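Local coordinates for protein glutaredoxin-glutathione complex (Polygonaceae, PDB 5KQA) that probably catalyses the glutathione-dependent reduction of protein and mixed disulfides, as plant glutaredoxins do, and binds glutathione at its active site, at residues L39-K44 / P92-G97; S43-G48 / T66-Q71. One frame throughout, in Å; residues are numbered along the deposited sequence.

In the fold
Strand 39-43 is common to both contacts, whose centres lie about 10 Å apart and which share Ser43 and Lys44. Along the chain come 39-44, the overlapping 43-48, then 66-71 and finally 92-97. Strand 39-43 lies between parallel strand 65-68 and antiparallel strand 93-96 in a mixed four-stranded sheet; helix 48-60 makes the beta-alpha-beta crossover to 65-68. Val41 O and Ile67 N, 3.1 Å apart, join the two contacts by a probable hydrogen bond. Contact 1 lies in the core, contact 2 farther out, and both lead to bound glutathione, so in this chain one central strand serves both scaffold and ligand site.

Contact 1: residues L39-K44 / P92-G97; sequences LVVFSK and PNVFIG. With GSH (glutathione), chain B.
Val40 faces Phe95, and Phe42 faces Asn93, in two hydrogen-bonded pairs that fix strand 39-43 antiparallel to strand 93-96. Val40 N gives to Phe95 O at 2.9 Å, and Val40 O takes Phe95 N in return. The other pair is reciprocal in the same way, with Asn93 N bonded to Phe42 O at 2.9 Å and Phe42 N to Asn93 O.

On the face of the sheet bearing Leu39 and Val41 the contact is aliphatic. Leu39 has CG anti to the backbone N (chi1 170°), and its CD1 swings across to Ile96 CG1 at 3.5 Å and Val94 CG1 at 3.6 Å. Val41 CG1 lies alongside Pro92 CB. The opposite face carries Phe42 and Phe95: the rings, with planes at 83°, meet obliquely, Phe42 CE2 lying 3.8 Å from Phe95 CE1, while Val40 CG1 sits over the rim of one Phe42 face. Asn93 is the polar member of this face, its ND2 weakly hydrogen-bonded to Thr86 OG1.

Farther out, helix 48-60 covers Leu39 and Pro92, and helices 20-35 and 75-86 enclose the two rings. Pro92, preceded by a cis peptide bond as is usual in the thioredoxin fold, places its CD 3.6 Å from glutathione O11. The extended Lys44 chain carries NZ to glutathione O31 at 3.0 Å, where NZ is also hydrogen-bonded to Gln79. Burial under largely apolar side chains probably strengthens the backbone bonds; beyond the strand end, Lys44 NZ meets the glycyl carboxylate of glutathione, a pairing of probably opposite charges.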
ATOM      1  N   LEU A  39      -1.510  -1.405   8.100  1.00  9.93           N
ATOM      2  CA  LEU A  39      -1.012  -0.496   7.074  1.00  9.03           C
ATOM      3  C   LEU A  39      -0.100  -1.242   6.085  1.00 10.31           C
ATOM      4  O   LEU A  39       0.877  -1.880   6.485  1.00  7.08           O
ATOM      5  CB  LEU A  39      -0.263   0.669   7.731  1.00  8.56           C
ATOM      6  CG  LEU A  39       0.540   1.613   6.832  1.00  8.65           C
ATOM      7  CD1 LEU A  39      -0.368   2.232   5.759  1.00 10.21           C
ATOM      8  CD2 LEU A  39       1.237   2.690   7.656  1.00  7.84           C
ATOM      9  N   VAL A  40      -0.425  -1.171   4.801  1.00 10.07           N
ATOM     10  CA  VAL A  40       0.394  -1.813   3.775  1.00  8.21           C
ATOM     11  C   VAL A  40       0.830  -0.789   2.747  1.00 10.58           C
ATOM     12  O   VAL A  40       0.025   0.019   2.276  1.00  8.66           O
ATOM     13  CB  VAL A  40      -0.342  -2.957   3.026  1.00 15.35           C
ATOM     14  CG1 VAL A  40       0.597  -3.608   1.995  1.00  7.66           C
ATOM     15  CG2 VAL A  40      -0.884  -4.000   3.996  1.00 15.81           C
ATOM     16  N   VAL A  41       2.104  -0.843   2.382  1.00  9.99           N
ATOM     17  CA  VAL A  41       2.620   0.015   1.333  1.00 10.94           C
ATOM     18  C   VAL A  41       3.154  -0.831   0.185  1.00 10.83           C
ATOM     19  O   VAL A  41       4.271  -1.325   0.259  1.00  9.31           O
ATOM     20  CB  VAL A  41       3.733   0.939   1.852  1.00  8.86           C
ATOM     21  CG1 VAL A  41       4.208   1.843   0.735  1.00  9.84           C
ATOM     22  CG2 VAL A  41       3.225   1.780   3.031  1.00  5.31           C
ATOM     23  N   PHE A  42       2.361  -1.009  -0.875  1.00  6.80           N
ATOM     24  CA  PHE A  42       2.890  -1.668  -2.065  1.00  8.58           C
ATOM     25  C   PHE A  42       3.827  -0.678  -2.732  1.00 10.76           C
ATOM     26  O   PHE A  42       3.457   0.446  -3.027  1.00  7.22           O
ATOM     27  CB  PHE A  42       1.793  -2.134  -3.016  1.00  6.98           C
ATOM     28  CG  PHE A  42       0.942  -3.232  -2.453  1.00  9.40           C
ATOM     29  CD1 PHE A  42       1.373  -4.555  -2.495  1.00  9.87           C
ATOM     30  CD2 PHE A  42      -0.281  -2.945  -1.869  1.00  8.69           C
ATOM     31  CE1 PHE A  42       0.588  -5.579  -1.970  1.00  5.40           C
ATOM     32  CE2 PHE A  42      -1.080  -3.965  -1.344  1.00  7.99           C
ATOM     33  CZ  PHE A  42      -0.637  -5.286  -1.393  1.00  6.81           C
ATOM     34  N   SER A  43       5.056  -1.120  -2.952  1.00  9.51           N
ATOM     35  CA  SER A  43       6.169  -0.216  -3.198  1.00 11.46           C
ATOM     36  C   SER A  43       7.104  -0.744  -4.295  1.00  9.56           C
ATOM     37  O   SER A  43       6.989  -1.900  -4.727  1.00  8.33           O
ATOM     38  CB  SER A  43       6.939  -0.025  -1.880  1.00  9.44           C
ATOM     39  OG  SER A  43       8.098   0.772  -2.034  1.00 16.36           O
ATOM     40  N   LYS A  44       8.018   0.106  -4.753  1.00  8.17           N
ATOM     41  CA  LYS A  44       9.217  -0.376  -5.452  1.00  8.62           C
ATOM     42  C   LYS A  44      10.452   0.222  -4.772  1.00 10.57           C
ATOM     43  O   LYS A  44      10.409   1.344  -4.270  1.00 11.76           O
ATOM     44  CB  LYS A  44       9.166  -0.037  -6.943  1.00  5.46           C
ATOM     45  CG  LYS A  44       8.202  -0.950  -7.711  1.00  9.63           C
ATOM     46  CD  LYS A  44       8.136  -0.607  -9.198  1.00 12.27           C
ATOM     47  CE  LYS A  44       7.228  -1.587  -9.943  1.00 17.11           C
ATOM     48  NZ  LYS A  44       7.127  -1.264 -11.392  1.00 26.97           N
ATOM     49  N   PRO A  92       3.791   4.504  -4.810  1.00 11.90           N
ATOM     50  CA  PRO A  92       3.228   3.607  -3.800  1.00  8.71           C
ATOM     51  C   PRO A  92       1.705   3.434  -3.890  1.00  6.75           C
ATOM     52  O   PRO A  92       0.987   4.332  -4.326  1.00 10.64           O
ATOM     53  CB  PRO A  92       3.610   4.296  -2.493  1.00  9.68           C
ATOM     54  CG  PRO A  92       3.606   5.754  -2.850  1.00 10.12           C
ATOM     55  CD  PRO A  92       4.166   5.815  -4.238  1.00 12.19           C
ATOM     56  N   ASN A  93       1.231   2.272  -3.457  1.00  7.27           N
ATOM     57  CA  ASN A  93      -0.194   1.977  -3.391  1.00  6.82           C
ATOM     58  C   ASN A  93      -0.488   1.539  -1.962  1.00  6.06           C
ATOM     59  O   ASN A  93      -0.153   0.424  -1.557  1.00  8.05           O
ATOM     60  CB  ASN A  93      -0.581   0.903  -4.406  1.00  5.64           C
ATOM     61  CG  ASN A  93      -2.074   0.875  -4.701  1.00 11.09           C
ATOM     62  OD1 ASN A  93      -2.895   1.205  -3.851  1.00 10.69           O
ATOM     63  ND2 ASN A  93      -2.428   0.476  -5.914  1.00  8.32           N
ATOM     64  N   VAL A  94      -1.078   2.450  -1.200  1.00  7.65           N
ATOM     65  CA  VAL A  94      -1.259   2.310   0.245  1.00 10.91           C
ATOM     66  C   VAL A  94      -2.663   1.834   0.653  1.00  8.76           C
ATOM     67  O   VAL A  94      -3.674   2.323   0.147  1.00  7.38           O
ATOM     68  CB  VAL A  94      -0.965   3.669   0.950  1.00  7.58           C
ATOM     69  CG1 VAL A  94      -1.092   3.552   2.476  1.00  5.72           C
ATOM     70  CG2 VAL A  94       0.415   4.180   0.561  1.00  7.84           C
ATOM     71  N   PHE A  95      -2.710   0.876   1.576  1.00  6.37           N
ATOM     72  CA  PHE A  95      -3.963   0.447   2.192  1.00  8.96           C
ATOM     73  C   PHE A  95      -3.889   0.663   3.693  1.00  8.17           C
ATOM     74  O   PHE A  95      -2.849   0.425   4.306  1.00 12.19           O
ATOM     75  CB  PHE A  95      -4.254  -1.026   1.905  1.00  6.02           C
ATOM     76  CG  PHE A  95      -4.608  -1.313   0.475  1.00 10.10           C
ATOM     77  CD1 PHE A  95      -3.637  -1.276  -0.513  1.00  9.08           C
ATOM     78  CD2 PHE A  95      -5.904  -1.645   0.127  1.00 10.09           C
ATOM     79  CE1 PHE A  95      -3.950  -1.561  -1.821  1.00 11.62           C
ATOM     80  CE2 PHE A  95      -6.229  -1.930  -1.180  1.00  7.55           C
ATOM     81  CZ  PHE A  95      -5.248  -1.880  -2.161  1.00 11.61           C
ATOM     82  N   ILE A  96      -4.994   1.113   4.276  1.00  9.84           N
ATOM     83  CA  ILE A  96      -5.100   1.294   5.724  1.00 10.30           C
ATOM     84  C   ILE A  96      -6.407   0.676   6.219  1.00 12.55           C
ATOM     85  O   ILE A  96      -7.480   1.019   5.728  1.00  8.50           O
ATOM     86  CB  ILE A  96      -5.048   2.792   6.123  1.00  9.62           C
ATOM     87  CG1 ILE A  96      -3.681   3.378   5.763  1.00 12.55           C
ATOM     88  CG2 ILE A  96      -5.324   2.973   7.625  1.00  7.18           C
ATOM     89  CD1 ILE A  96      -3.522   4.844   6.105  1.00 10.41           C
ATOM     90  N   GLY A  97      -6.309  -0.249   7.169  1.00  9.28           N
ATOM     91  CA  GLY A  97      -7.484  -0.905   7.718  1.00 11.64           C
ATOM     92  C   GLY A  97      -8.316  -1.630   6.671  1.00  7.52           C
ATOM     93  O   GLY A  97      -9.529  -1.729   6.795  1.00 15.11           O
TER
HETATM   94  N1  GSH B 201       1.286  10.982  -7.836  1.00 27.82           N
HETATM   95  CA1 GSH B 201       1.857   9.706  -7.552  1.00 24.36           C
HETATM   96  C1  GSH B 201       2.062   9.628  -6.056  1.00 25.14           C
HETATM   97  O11 GSH B 201       2.169   8.507  -5.487  1.00 15.02           O
HETATM   98  O12 GSH B 201       2.110  10.692  -5.376  1.00 25.97           O
HETATM   99  CB1 GSH B 201       3.164   9.519  -8.312  1.00 20.28           C
HETATM  100  CG1 GSH B 201       3.814   8.185  -7.962  1.00 22.92           C
HETATM  101  CD1 GSH B 201       4.743   7.693  -9.069  1.00 27.70           C
HETATM  102  OE1 GSH B 201       4.932   8.368 -10.065  1.00 32.31           O
HETATM  103  N2  GSH B 201       5.400   6.431  -8.945  1.00 20.62           N
HETATM  104  CA2 GSH B 201       6.267   5.937  -9.967  1.00 29.31           C
HETATM  105  C2  GSH B 201       5.675   4.758 -10.697  1.00 31.35           C
HETATM  106  O2  GSH B 201       4.988   3.930 -10.118  1.00 24.17           O
HETATM  107  CB2 GSH B 201       7.536   5.364  -9.377  1.00 32.36           C
HETATM  108  SG2 GSH B 201       8.698   6.632  -8.952  1.00 36.56           S
HETATM  109  N3  GSH B 201       5.973   4.590 -12.074  1.00 29.92           N
HETATM  110  CA3 GSH B 201       5.459   3.459 -12.766  1.00 28.23           C
HETATM  111  C3  GSH B 201       6.066   2.196 -12.158  1.00 35.85           C
HETATM  112  O31 GSH B 201       5.412   1.120 -12.142  1.00 46.17           O
HETATM  113  O32 GSH B 201       7.228   2.202 -11.655  1.00 29.58           O

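Contact 2: residues S43-G48 / T66-Q71; sequences SKTYCG and TIELDQ. With GSH (glutathione), chain B.
Ser43 bridges in parallel to Glu68, bonding to the residues on either side of it: Ser43 N gives to Ile67 O at 2.8 Å, and Ser43 O receives Leu69 N at 2.7 Å. From there strand 39-43 runs out into a type I turn from Lys44 to Cys47, while the partner strand gives way to a 3-10 segment, 69-71, whose side chains hold that turn.

Thr45 is gripped by three bonds. Asp70, its CG tucked between backbone N and carbonyl carbon (chi1 55°), offers both carboxylate oxygens: OD1 takes Thr45 N from above the carboxylate plane, and OD2 takes the hydroxyl Thr45 OG1 at 2.7 Å with its syn lone pair. The same Thr45 OG1 accepts Gln71 NE2 at 2.7 Å, lying near the plane of the Gln71 amide. Because the hydroxyl gives one bond and takes another, its rotation is probably well fixed. Glu68 bends at chi2 back toward Ser43 OG; the bond to its OE1 is doubtful, as that atom is crowded in the model, but its other oxygen makes a salt bridge with Lys54 of helix 48-60.

Lys44 passes obliquely by Asp70, with CB 3.7 Å from OD1, before reaching glutathione. At the far end of the turn Cys47 N-caps helix 48-60, and its SG lies 3.1 Å from glutathione SG2, too far for a disulfide. With Cys50 it forms a CxxC at a helix start, consistent with the active site of dithiol glutaredoxins, here set beside the sulfur of bound glutathione.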
ATOM      1  N   SER A  43       5.056  -1.120  -2.952  1.00  9.51           N
ATOM      2  CA  SER A  43       6.169  -0.216  -3.198  1.00 11.46           C
ATOM      3  C   SER A  43       7.104  -0.744  -4.295  1.00  9.56           C
ATOM      4  O   SER A  43       6.989  -1.900  -4.727  1.00  8.33           O
ATOM      5  CB  SER A  43       6.939  -0.025  -1.880  1.00  9.44           C
ATOM      6  OG  SER A  43       8.098   0.772  -2.034  1.00 16.36           O
ATOM      7  N   LYS A  44       8.018   0.106  -4.753  1.00  8.17           N
ATOM      8  CA  LYS A  44       9.217  -0.376  -5.452  1.00  8.62           C
ATOM      9  C   LYS A  44      10.452   0.222  -4.772  1.00 10.57           C
ATOM     10  O   LYS A  44      10.409   1.344  -4.270  1.00 11.76           O
ATOM     11  CB  LYS A  44       9.166  -0.037  -6.943  1.00  5.46           C
ATOM     12  CG  LYS A  44       8.202  -0.950  -7.711  1.00  9.63           C
ATOM     13  CD  LYS A  44       8.136  -0.607  -9.198  1.00 12.27           C
ATOM     14  CE  LYS A  44       7.228  -1.587  -9.943  1.00 17.11           C
ATOM     15  NZ  LYS A  44       7.127  -1.264 -11.392  1.00 26.97           N
ATOM     16  N   THR A  45      11.537  -0.544  -4.717  1.00 14.47           N
ATOM     17  CA  THR A  45      12.690  -0.187  -3.887  1.00 10.92           C
ATOM     18  C   THR A  45      13.257   1.207  -4.172  1.00 12.52           C
ATOM     19  O   THR A  45      13.651   1.927  -3.259  1.00 10.15           O
ATOM     20  CB  THR A  45      13.833  -1.208  -4.060  1.00 15.14           C
ATOM     21  OG1 THR A  45      13.304  -2.535  -3.970  1.00 14.52           O
ATOM     22  CG2 THR A  45      14.904  -1.008  -2.984  1.00 17.04           C
ATOM     23  N   TYR A  46      13.299   1.597  -5.439  1.00 10.62           N
ATOM     24  CA  TYR A  46      13.942   2.860  -5.786  1.00 14.32           C
ATOM     25  C   TYR A  46      12.937   3.906  -6.260  1.00 17.18           C
ATOM     26  O   TYR A  46      13.271   4.789  -7.048  1.00 19.30           O
ATOM     27  CB  TYR A  46      15.041   2.607  -6.828  1.00 17.57           C
ATOM     28  CG  TYR A  46      16.004   1.548  -6.315  1.00 15.46           C
ATOM     29  CD1 TYR A  46      16.952   1.862  -5.350  1.00 13.61           C
ATOM     30  CD2 TYR A  46      15.923   0.228  -6.751  1.00 17.88           C
ATOM     31  CE1 TYR A  46      17.813   0.888  -4.837  1.00 20.91           C
ATOM     32  CE2 TYR A  46      16.783  -0.751  -6.250  1.00 18.71           C
ATOM     33  CZ  TYR A  46      17.722  -0.408  -5.294  1.00 20.19           C
ATOM     34  OH  TYR A  46      18.577  -1.367  -4.798  1.00 32.72           O
ATOM     35  N   CYS A  47      11.709   3.808  -5.754  1.00 10.46           N
ATOM     36  CA  CYS A  47      10.687   4.810  -6.041  1.00  9.73           C
ATOM     37  C   CYS A  47      10.775   5.944  -5.026  1.00 14.57           C
ATOM     38  O   CYS A  47      10.608   5.723  -3.815  1.00 11.73           O
ATOM     39  CB  CYS A  47       9.286   4.198  -6.019  1.00 14.78           C
ATOM     40  SG  CYS A  47       7.961   5.442  -6.181  1.00 17.99           S
ATOM     41  N   GLY A  48      11.045   7.151  -5.516  1.00  9.54           N
ATOM     42  CA  GLY A  48      11.171   8.307  -4.649  1.00 12.91           C
ATOM     43  C   GLY A  48       9.914   8.591  -3.853  1.00 10.59           C
ATOM     44  O   GLY A  48       9.974   9.010  -2.702  1.00 13.39           O
ATOM     45  N   THR A  66       5.903  -3.079   4.165  1.00 12.70           N
ATOM     46  CA  THR A  66       6.335  -2.748   2.818  1.00  8.10           C
ATOM     47  C   THR A  66       6.405  -4.004   1.964  1.00 12.50           C
ATOM     48  O   THR A  66       6.905  -5.047   2.407  1.00 12.12           O
ATOM     49  CB  THR A  66       7.716  -2.082   2.807  1.00 11.30           C
ATOM     50  OG1 THR A  66       7.653  -0.849   3.516  1.00 16.60           O
ATOM     51  CG2 THR A  66       8.162  -1.818   1.380  1.00 11.45           C
ATOM     52  N   ILE A  67       5.924  -3.898   0.732  1.00  6.03           N
ATOM     53  CA  ILE A  67       6.036  -4.985  -0.222  1.00  7.43           C
ATOM     54  C   ILE A  67       6.643  -4.413  -1.495  1.00 12.72           C
ATOM     55  O   ILE A  67       6.011  -3.634  -2.201  1.00  9.07           O
ATOM     56  CB  ILE A  67       4.668  -5.647  -0.526  1.00 10.29           C
ATOM     57  CG1 ILE A  67       4.046  -6.244   0.750  1.00 13.33           C
ATOM     58  CG2 ILE A  67       4.826  -6.729  -1.590  1.00  9.42           C
ATOM     59  CD1 ILE A  67       4.762  -7.524   1.252  1.00  7.24           C
ATOM     60  N   GLU A  68       7.885  -4.785  -1.771  1.00 10.47           N
ATOM     61  CA  GLU A  68       8.606  -4.248  -2.920  1.00 10.59           C
ATOM     62  C   GLU A  68       8.321  -5.075  -4.161  1.00 11.57           C
ATOM     63  O   GLU A  68       8.855  -6.172  -4.299  1.00 10.69           O
ATOM     64  CB  GLU A  68      10.113  -4.222  -2.645  1.00  8.90           C
ATOM     65  CG  GLU A  68      10.526  -3.420  -1.416  1.00 10.80           C
ATOM     66  CD  GLU A  68      10.410  -1.921  -1.633  1.00 17.01           C
ATOM     67  OE1 GLU A  68       9.759  -1.521  -2.617  1.00 20.47           O
ATOM     68  OE2 GLU A  68      10.975  -1.141  -0.832  1.00 15.45           O
ATOM     69  N   LEU A  69       7.495  -4.555  -5.065  1.00  8.78           N
ATOM     70  CA  LEU A  69       7.061  -5.337  -6.221  1.00 15.16           C
ATOM     71  C   LEU A  69       8.228  -5.767  -7.122  1.00 12.63           C
ATOM     72  O   LEU A  69       8.202  -6.851  -7.722  1.00  8.16           O
ATOM     73  CB  LEU A  69       6.043  -4.551  -7.038  1.00 11.29           C
ATOM     74  CG  LEU A  69       4.767  -4.127  -6.323  1.00 17.45           C
ATOM     75  CD1 LEU A  69       3.817  -3.503  -7.339  1.00 12.88           C
ATOM     76  CD2 LEU A  69       4.140  -5.313  -5.616  1.00 12.86           C
ATOM     77  N   ASP A  70       9.252  -4.923  -7.196  1.00 11.90           N
ATOM     78  CA  ASP A  70      10.427  -5.198  -8.027  1.00 14.05           C
ATOM     79  C   ASP A  70      11.255  -6.367  -7.491  1.00 17.92           C
ATOM     80  O   ASP A  70      12.138  -6.875  -8.171  1.00 16.74           O
ATOM     81  CB  ASP A  70      11.310  -3.949  -8.123  1.00 10.82           C
ATOM     82  CG  ASP A  70      11.698  -3.423  -6.767  1.00 11.65           C
ATOM     83  OD1 ASP A  70      10.784  -3.180  -5.953  1.00 16.11           O
ATOM     84  OD2 ASP A  70      12.906  -3.282  -6.493  1.00 23.11           O
ATOM     85  N   GLN A  71      10.975  -6.782  -6.262  1.00 15.57           N
ATOM     86  CA  GLN A  71      11.710  -7.878  -5.646  1.00 11.71           C
ATOM     87  C   GLN A  71      10.848  -9.121  -5.496  1.00 15.67           C
ATOM     88  O   GLN A  71      11.281 -10.128  -4.945  1.00 13.60           O
ATOM     89  CB  GLN A  71      12.244  -7.448  -4.291  1.00 10.66           C
ATOM     90  CG  GLN A  71      13.222  -6.294  -4.411  1.00 19.97           C
ATOM     91  CD  GLN A  71      13.970  -6.070  -3.144  1.00 18.93           C
ATOM     92  OE1 GLN A  71      14.527  -7.007  -2.586  1.00 23.06           O
ATOM     93  NE2 GLN A  71      13.977  -4.828  -2.657  1.00 16.32           N
TER
HETATM   94  N1  GSH B 201       1.286  10.982  -7.836  1.00 27.82           N
HETATM   95  CA1 GSH B 201       1.857   9.706  -7.552  1.00 24.36           C
HETATM   96  C1  GSH B 201       2.062   9.628  -6.056  1.00 25.14           C
HETATM   97  O11 GSH B 201       2.169   8.507  -5.487  1.00 15.02           O
HETATM   98  O12 GSH B 201       2.110  10.692  -5.376  1.00 25.97           O
HETATM   99  CB1 GSH B 201       3.164   9.519  -8.312  1.00 20.28           C
HETATM  100  CG1 GSH B 201       3.814   8.185  -7.962  1.00 22.92           C
HETATM  101  CD1 GSH B 201       4.743   7.693  -9.069  1.00 27.70           C
HETATM  102  OE1 GSH B 201       4.932   8.368 -10.065  1.00 32.31           O
HETATM  103  N2  GSH B 201       5.400   6.431  -8.945  1.00 20.62           N
HETATM  104  CA2 GSH B 201       6.267   5.937  -9.967  1.00 29.31           C
HETATM  105  C2  GSH B 201       5.675   4.758 -10.697  1.00 31.35           C
HETATM  106  O2  GSH B 201       4.988   3.930 -10.118  1.00 24.17           O
HETATM  107  CB2 GSH B 201       7.536   5.364  -9.377  1.00 32.36           C
HETATM  108  SG2 GSH B 201       8.698   6.632  -8.952  1.00 36.56           S
HETATM  109  N3  GSH B 201       5.973   4.590 -12.074  1.00 29.92           N
HETATM  110  CA3 GSH B 201       5.459   3.459 -12.766  1.00 28.23           C
HETATM  111  C3  GSH B 201       6.066   2.196 -12.158  1.00 35.85           C
HETATM  112  O31 GSH B 201       5.412   1.120 -12.142  1.00 46.17           O
HETATM  113  O32 GSH B 201       7.228   2.202 -11.655  1.00 29.58           O